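Local coordinates for nitrogenase molybdenum-iron protein alpha chain (Clostridium pasteurianum, PDB 4WES) that forms, with the beta chain, the molybdenum-iron component of nitrogenase, which reduces dinitrogen to ammonium at an iron-molybdenum-sulfur cluster, at residues A[3-15]-A[445-457]. Numbering follows the deposited sequence.
Sequences ENLKDEILEKYIP and NHHDMEVVLEKLK
Tyr13 and Asp448 both hold CG anti to their carbonyl carbon (chi1 -72° and -60°), and this brings the phenol end to the carboxylate. Tyr13 OH donates a very short hydrogen bond to Asp448 OD1 (2.5 Å). The same hydroxyl accepts from Asn445 ND2 (2.9 Å), which lies at the edge of the phenol ring. The Asn445 amide stands nearly upright to that ring. Arg21 adds a hydrogen bond to Tyr13 OH and a salt bridge to Asp448 OD2, so it probably helps keep the carboxylate ionised.

His447 holds CG anti to the backbone N (chi1 164°), and its NE2 donates to Ile9 O (2.8 Å), with the oxygen in the imidazole plane. CD2 of His447 lies over one face of Tyr13, toward its rim, in an edge-to-face pair. Elsewhere on the ring edge, ND1 meets a water to which Lys12 NZ donates. That ammonium also bonds Leu94 O of the beta chain.

Ile9 CG1 packs on Val451 CG1 (3.8 Å), and Ile9 CG2 sits 3.2 Å from Asp448 OD1. Leu5 forks at its tip: CD1 rests on Lys455 CB and CD2 on Leu456 CD1 (3.8 Å). CG and CD of the bent Lys455 chain lie against Glu8 OE1 (3.6 Å), the two chains crossing at a slant; Lys455 NZ and Glu8 OE2 stay 4.3 Å apart, beyond a salt bridge.

Helix 5-10 is fastened to helix 446-456, over 400 residues further along and started by a capping box of Asn445 and Asp448. This is a helix-helix packing next to the beta chain, away from the clusters.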
loop_
_atom_site.group_PDB
_atom_site.type_symbol
_atom_site.label_atom_id
_atom_site.label_comp_id
_atom_site.label_asym_id
_atom_site.label_seq_id
_atom_site.Cartn_x
_atom_site.Cartn_y
_atom_site.Cartn_z
ATOM N N GLU A 3 -49.703 0.765 23.669
ATOM C CA GLU A 3 -49.877 1.382 22.322
ATOM C C GLU A 3 -48.716 2.275 21.867
ATOM O O GLU A 3 -48.449 2.369 20.661
ATOM C CB GLU A 3 -51.201 2.157 22.251
ATOM C CG GLU A 3 -51.606 2.867 23.537
ATOM C CD GLU A 3 -53.046 3.345 23.505
ATOM O OE1 GLU A 3 -53.585 3.518 22.393
ATOM O OE2 GLU A 3 -53.640 3.548 24.587
ATOM N N ASN A 4 -48.017 2.922 22.805
ATOM C CA ASN A 4 -46.986 3.873 22.418
ATOM C C ASN A 4 -45.593 3.238 22.314
ATOM O O ASN A 4 -45.425 2.054 22.531
ATOM C CB ASN A 4 -46.979 5.106 23.338
ATOM C CG ASN A 4 -46.600 4.793 24.778
ATOM O OD1 ASN A 4 -45.721 3.996 25.055
ATOM N ND2 ASN A 4 -47.228 5.506 25.709
ATOM N N LEU A 5 -44.609 4.051 21.978
ATOM C CA LEU A 5 -43.285 3.516 21.741
ATOM C C LEU A 5 -42.683 2.924 23.005
ATOM O O LEU A 5 -41.960 1.930 22.941
ATOM C CB LEU A 5 -42.368 4.631 21.213
ATOM C CG LEU A 5 -40.923 4.256 20.895
ATOM C CD1 LEU A 5 -40.834 3.134 19.882
ATOM C CD2 LEU A 5 -40.150 5.478 20.384
ATOM N N LYS A 6 -42.951 3.527 24.171
ATOM C CA LYS A 6 -42.482 2.911 25.412
ATOM C C LYS A 6 -43.046 1.504 25.591
ATOM O O LYS A 6 -42.324 0.572 25.908
ATOM C CB LYS A 6 -42.814 3.792 26.607
ATOM C CG LYS A 6 -42.467 3.170 27.940
ATOM C CD LYS A 6 -42.667 4.111 29.088
ATOM C CE LYS A 6 -42.365 3.449 30.426
ATOM N NZ LYS A 6 -42.322 4.398 31.567
ATOM N N ASP A 7 -44.346 1.347 25.377
ATOM C CA ASP A 7 -44.938 0.016 25.454
ATOM C C ASP A 7 -44.286 -0.976 24.466
ATOM O O ASP A 7 -44.062 -2.156 24.775
ATOM C CB ASP A 7 -46.440 0.130 25.188
ATOM C CG ASP A 7 -47.163 0.946 26.238
ATOM O OD1 ASP A 7 -48.058 1.720 25.827
ATOM O OD2 ASP A 7 -46.869 0.810 27.449
ATOM N N GLU A 8 -44.038 -0.498 23.256
ATOM C CA GLU A 8 -43.415 -1.308 22.215
ATOM C C GLU A 8 -42.014 -1.753 22.611
ATOM O O GLU A 8 -41.629 -2.883 22.359
ATOM C CB GLU A 8 -43.426 -0.534 20.900
ATOM C CG GLU A 8 -44.841 -0.368 20.390
ATOM C CD GLU A 8 -44.986 0.604 19.242
ATOM O OE1 GLU A 8 -44.083 1.433 19.042
ATOM O OE2 GLU A 8 -46.032 0.546 18.562
ATOM N N ILE A 9 -41.260 -0.839 23.221
ATOM C CA ILE A 9 -39.930 -1.184 23.720
ATOM C C ILE A 9 -40.029 -2.220 24.848
ATOM O O ILE A 9 -39.239 -3.168 24.907
ATOM C CB ILE A 9 -39.168 0.074 24.226
ATOM C CG1 ILE A 9 -38.807 0.974 23.058
ATOM C CG2 ILE A 9 -37.916 -0.332 24.966
ATOM C CD1 ILE A 9 -38.385 2.349 23.492
ATOM N N LEU A 10 -40.981 -2.032 25.750
ATOM C CA LEU A 10 -41.066 -2.897 26.916
ATOM C C LEU A 10 -41.572 -4.310 26.662
ATOM O O LEU A 10 -41.371 -5.198 27.498
ATOM C CB LEU A 10 -41.923 -2.240 27.992
ATOM C CG LEU A 10 -41.412 -0.977 28.675
ATOM C CD1 LEU A 10 -42.449 -0.362 29.591
ATOM C CD2 LEU A 10 -40.132 -1.237 29.453
ATOM N N GLU A 11 -42.274 -4.517 25.548
ATOM C CA GLU A 11 -43.084 -5.724 25.388
ATOM C C GLU A 11 -42.299 -7.007 25.580
ATOM O O GLU A 11 -42.802 -7.939 26.190
ATOM C CB GLU A 11 -43.770 -5.705 24.023
ATOM C CG GLU A 11 -44.586 -6.957 23.752
ATOM C CD GLU A 11 -45.815 -7.061 24.633
ATOM O OE1 GLU A 11 -46.371 -8.180 24.769
ATOM O OE2 GLU A 11 -46.227 -6.016 25.183
ATOM N N LYS A 12 -41.095 -7.084 25.029
ATOM C CA LYS A 12 -40.387 -8.374 24.969
ATOM C C LYS A 12 -39.664 -8.749 26.274
ATOM O O LYS A 12 -39.272 -9.925 26.477
ATOM C CB LYS A 12 -39.386 -8.360 23.802
ATOM C CG LYS A 12 -38.858 -9.718 23.392
ATOM C CD LYS A 12 -37.973 -9.584 22.162
ATOM C CE LYS A 12 -37.474 -10.917 21.627
ATOM N NZ LYS A 12 -36.494 -10.712 20.510
ATOM N N TYR A 13 -39.496 -7.771 27.161
ATOM C CA TYR A 13 -38.821 -8.050 28.418
ATOM C C TYR A 13 -39.606 -9.048 29.268
ATOM O O TYR A 13 -40.847 -8.989 29.320
ATOM C CB TYR A 13 -38.702 -6.776 29.216
ATOM C CG TYR A 13 -37.708 -5.728 28.750
ATOM C CD1 TYR A 13 -36.352 -6.015 28.613
ATOM C CD2 TYR A 13 -38.086 -4.404 28.638
ATOM C CE1 TYR A 13 -35.441 -5.036 28.261
ATOM C CE2 TYR A 13 -37.183 -3.417 28.299
ATOM C CZ TYR A 13 -35.864 -3.750 28.100
ATOM O OH TYR A 13 -34.936 -2.765 27.882
ATOM N N ILE A 14 -38.899 -9.937 29.946
ATOM C CA ILE A 14 -39.557 -10.814 30.930
ATOM C C ILE A 14 -40.081 -9.947 32.079
ATOM O O ILE A 14 -39.627 -8.817 32.240
ATOM C CB ILE A 14 -38.595 -11.911 31.435
ATOM C CG1 ILE A 14 -37.430 -11.299 32.226
ATOM C CG2 ILE A 14 -38.136 -12.795 30.296
ATOM C CD1 ILE A 14 -36.434 -12.347 32.697
ATOM N N PRO A 15 -41.041 -10.459 32.859
ATOM C CA PRO A 15 -41.716 -9.555 33.802
ATOM C C PRO A 15 -40.801 -8.799 34.774
ATOM O O PRO A 15 -40.988 -7.594 34.966
ATOM C CB PRO A 15 -42.694 -10.482 34.544
ATOM C CG PRO A 15 -43.009 -11.504 33.509
ATOM C CD PRO A 15 -41.755 -11.743 32.738
ATOM N N ASN A 445 -30.328 -0.359 25.769
ATOM C CA ASN A 445 -29.663 -1.595 25.368
ATOM C C ASN A 445 -29.951 -1.926 23.915
ATOM O O ASN A 445 -30.696 -1.233 23.241
ATOM C CB ASN A 445 -30.022 -2.714 26.334
ATOM C CG ASN A 445 -31.495 -2.994 26.355
ATOM O OD1 ASN A 445 -32.121 -3.217 25.306
ATOM N ND2 ASN A 445 -32.087 -3.012 27.550
ATOM N N HIS A 446 -29.362 -3.012 23.439
ATOM C CA HIS A 446 -29.502 -3.390 22.036
ATOM C C HIS A 446 -30.957 -3.611 21.657
ATOM O O HIS A 446 -31.402 -3.142 20.625
ATOM C CB HIS A 446 -28.662 -4.647 21.757
ATOM C CG HIS A 446 -28.804 -5.137 20.370
ATOM N ND1 HIS A 446 -28.359 -4.427 19.278
ATOM C CD2 HIS A 446 -29.422 -6.238 19.884
ATOM C CE1 HIS A 446 -28.701 -5.074 18.184
ATOM N NE2 HIS A 446 -29.306 -6.185 18.527
ATOM N N HIS A 447 -31.693 -4.342 22.498
ATOM C CA HIS A 447 -33.108 -4.547 22.253
ATOM C C HIS A 447 -33.849 -3.232 22.090
ATOM O O HIS A 447 -34.625 -3.046 21.133
ATOM C CB HIS A 447 -33.736 -5.353 23.420
ATOM C CG HIS A 447 -35.217 -5.284 23.434
ATOM N ND1 HIS A 447 -36.003 -6.048 22.589
ATOM C CD2 HIS A 447 -36.067 -4.463 24.106
ATOM C CE1 HIS A 447 -37.262 -5.701 22.750
ATOM N NE2 HIS A 447 -37.339 -4.753 23.667
ATOM N N ASP A 448 -33.648 -2.311 23.031
ATOM C CA ASP A 448 -34.356 -1.053 22.998
ATOM C C ASP A 448 -34.030 -0.308 21.691
ATOM O O ASP A 448 -34.904 0.264 21.029
ATOM C CB ASP A 448 -33.909 -0.155 24.155
ATOM C CG ASP A 448 -34.135 -0.706 25.525
ATOM O OD1 ASP A 448 -35.060 -1.538 25.714
ATOM O OD2 ASP A 448 -33.338 -0.274 26.400
ATOM N N MET A 449 -32.749 -0.297 21.354
ATOM C CA MET A 449 -32.303 0.442 20.178
ATOM C C MET A 449 -32.957 -0.108 18.890
ATOM O O MET A 449 -33.359 0.665 18.004
ATOM C CB MET A 449 -30.785 0.400 20.079
ATOM C CG MET A 449 -30.268 1.311 18.991
ATOM S SD MET A 449 -28.481 1.227 18.738
ATOM C CE MET A 449 -28.360 -0.350 17.899
ATOM N N GLU A 450 -33.038 -1.433 18.799
ATOM C CA GLU A 450 -33.630 -2.019 17.612
ATOM C C GLU A 450 -35.104 -1.673 17.463
ATOM O O GLU A 450 -35.564 -1.434 16.374
ATOM C CB GLU A 450 -33.432 -3.507 17.609
ATOM C CG GLU A 450 -31.986 -3.905 17.229
ATOM C CD GLU A 450 -31.959 -5.259 16.557
ATOM O OE1 GLU A 450 -31.523 -5.324 15.361
ATOM O OE2 GLU A 450 -32.425 -6.241 17.226
ATOM N N VAL A 451 -35.838 -1.617 18.575
ATOM C CA VAL A 451 -37.243 -1.213 18.519
ATOM C C VAL A 451 -37.354 0.240 18.038
ATOM O O VAL A 451 -38.160 0.560 17.164
ATOM C CB VAL A 451 -37.977 -1.421 19.852
ATOM C CG1 VAL A 451 -39.386 -0.912 19.758
ATOM C CG2 VAL A 451 -37.983 -2.892 20.228
ATOM N N VAL A 452 -36.532 1.135 18.604
ATOM C CA VAL A 452 -36.503 2.540 18.190
ATOM C C VAL A 452 -36.236 2.658 16.686
ATOM O O VAL A 452 -36.948 3.389 15.974
ATOM C CB VAL A 452 -35.460 3.319 18.971
ATOM C CG1 VAL A 452 -35.191 4.674 18.326
ATOM C CG2 VAL A 452 -35.893 3.464 20.433
ATOM N N LEU A 453 -35.217 1.953 16.199
ATOM C CA LEU A 453 -34.858 2.010 14.775
ATOM C C LEU A 453 -36.011 1.552 13.899
ATOM O O LEU A 453 -36.311 2.156 12.871
ATOM C CB LEU A 453 -33.618 1.176 14.517
ATOM C CG LEU A 453 -32.308 1.823 14.984
ATOM C CD1 LEU A 453 -31.219 0.788 15.150
ATOM C CD2 LEU A 453 -31.862 2.898 14.025
ATOM N N GLU A 454 -36.653 0.456 14.290
ATOM C CA GLU A 454 -37.733 -0.123 13.477
ATOM C C GLU A 454 -38.959 0.772 13.461
ATOM O O GLU A 454 -39.607 0.970 12.419
ATOM C CB GLU A 454 -38.068 -1.532 13.941
ATOM C CG GLU A 454 -39.125 -2.193 13.037
ATOM C CD GLU A 454 -40.057 -3.103 13.804
ATOM O OE1 GLU A 454 -39.826 -4.334 13.806
ATOM O OE2 GLU A 454 -41.018 -2.581 14.412
ATOM N N LYS A 455 -39.313 1.310 14.616
ATOM C CA LYS A 455 -40.557 2.081 14.756
ATOM C C LYS A 455 -40.418 3.476 14.210
ATOM O O LYS A 455 -41.328 3.990 13.576
ATOM C CB LYS A 455 -41.021 2.109 16.215
ATOM C CG LYS A 455 -41.416 0.730 16.749
ATOM C CD LYS A 455 -42.592 0.094 16.021
ATOM C CE LYS A 455 -42.914 -1.265 16.623
ATOM N NZ LYS A 455 -43.948 -2.002 15.862
ATOM N N LEU A 456 -39.305 4.139 14.511
ATOM C CA LEU A 456 -39.144 5.552 14.157
ATOM C C LEU A 456 -38.421 5.811 12.837
ATOM O O LEU A 456 -38.550 6.895 12.257
ATOM C CB LEU A 456 -38.457 6.328 15.269
ATOM C CG LEU A 456 -39.187 6.385 16.584
ATOM C CD1 LEU A 456 -38.417 7.299 17.537
ATOM C CD2 LEU A 456 -40.593 6.894 16.413
ATOM N N LYS A 457 -37.633 4.854 12.367
ATOM C CA LYS A 457 -36.923 4.996 11.108
ATOM C C LYS A 457 -36.198 6.348 11.045
ATOM O O LYS A 457 -36.373 7.134 10.127
ATOM C CB LYS A 457 -37.846 4.779 9.915
ATOM C CG LYS A 457 -38.580 3.433 9.993
ATOM C CD LYS A 457 -39.429 3.148 8.796
ATOM C CE LYS A 457 -40.312 1.923 9.052
ATOM N NZ LYS A 457 -39.584 0.715 9.559
HETATM O O HOH W 1 -34.694 -8.134 21.311
#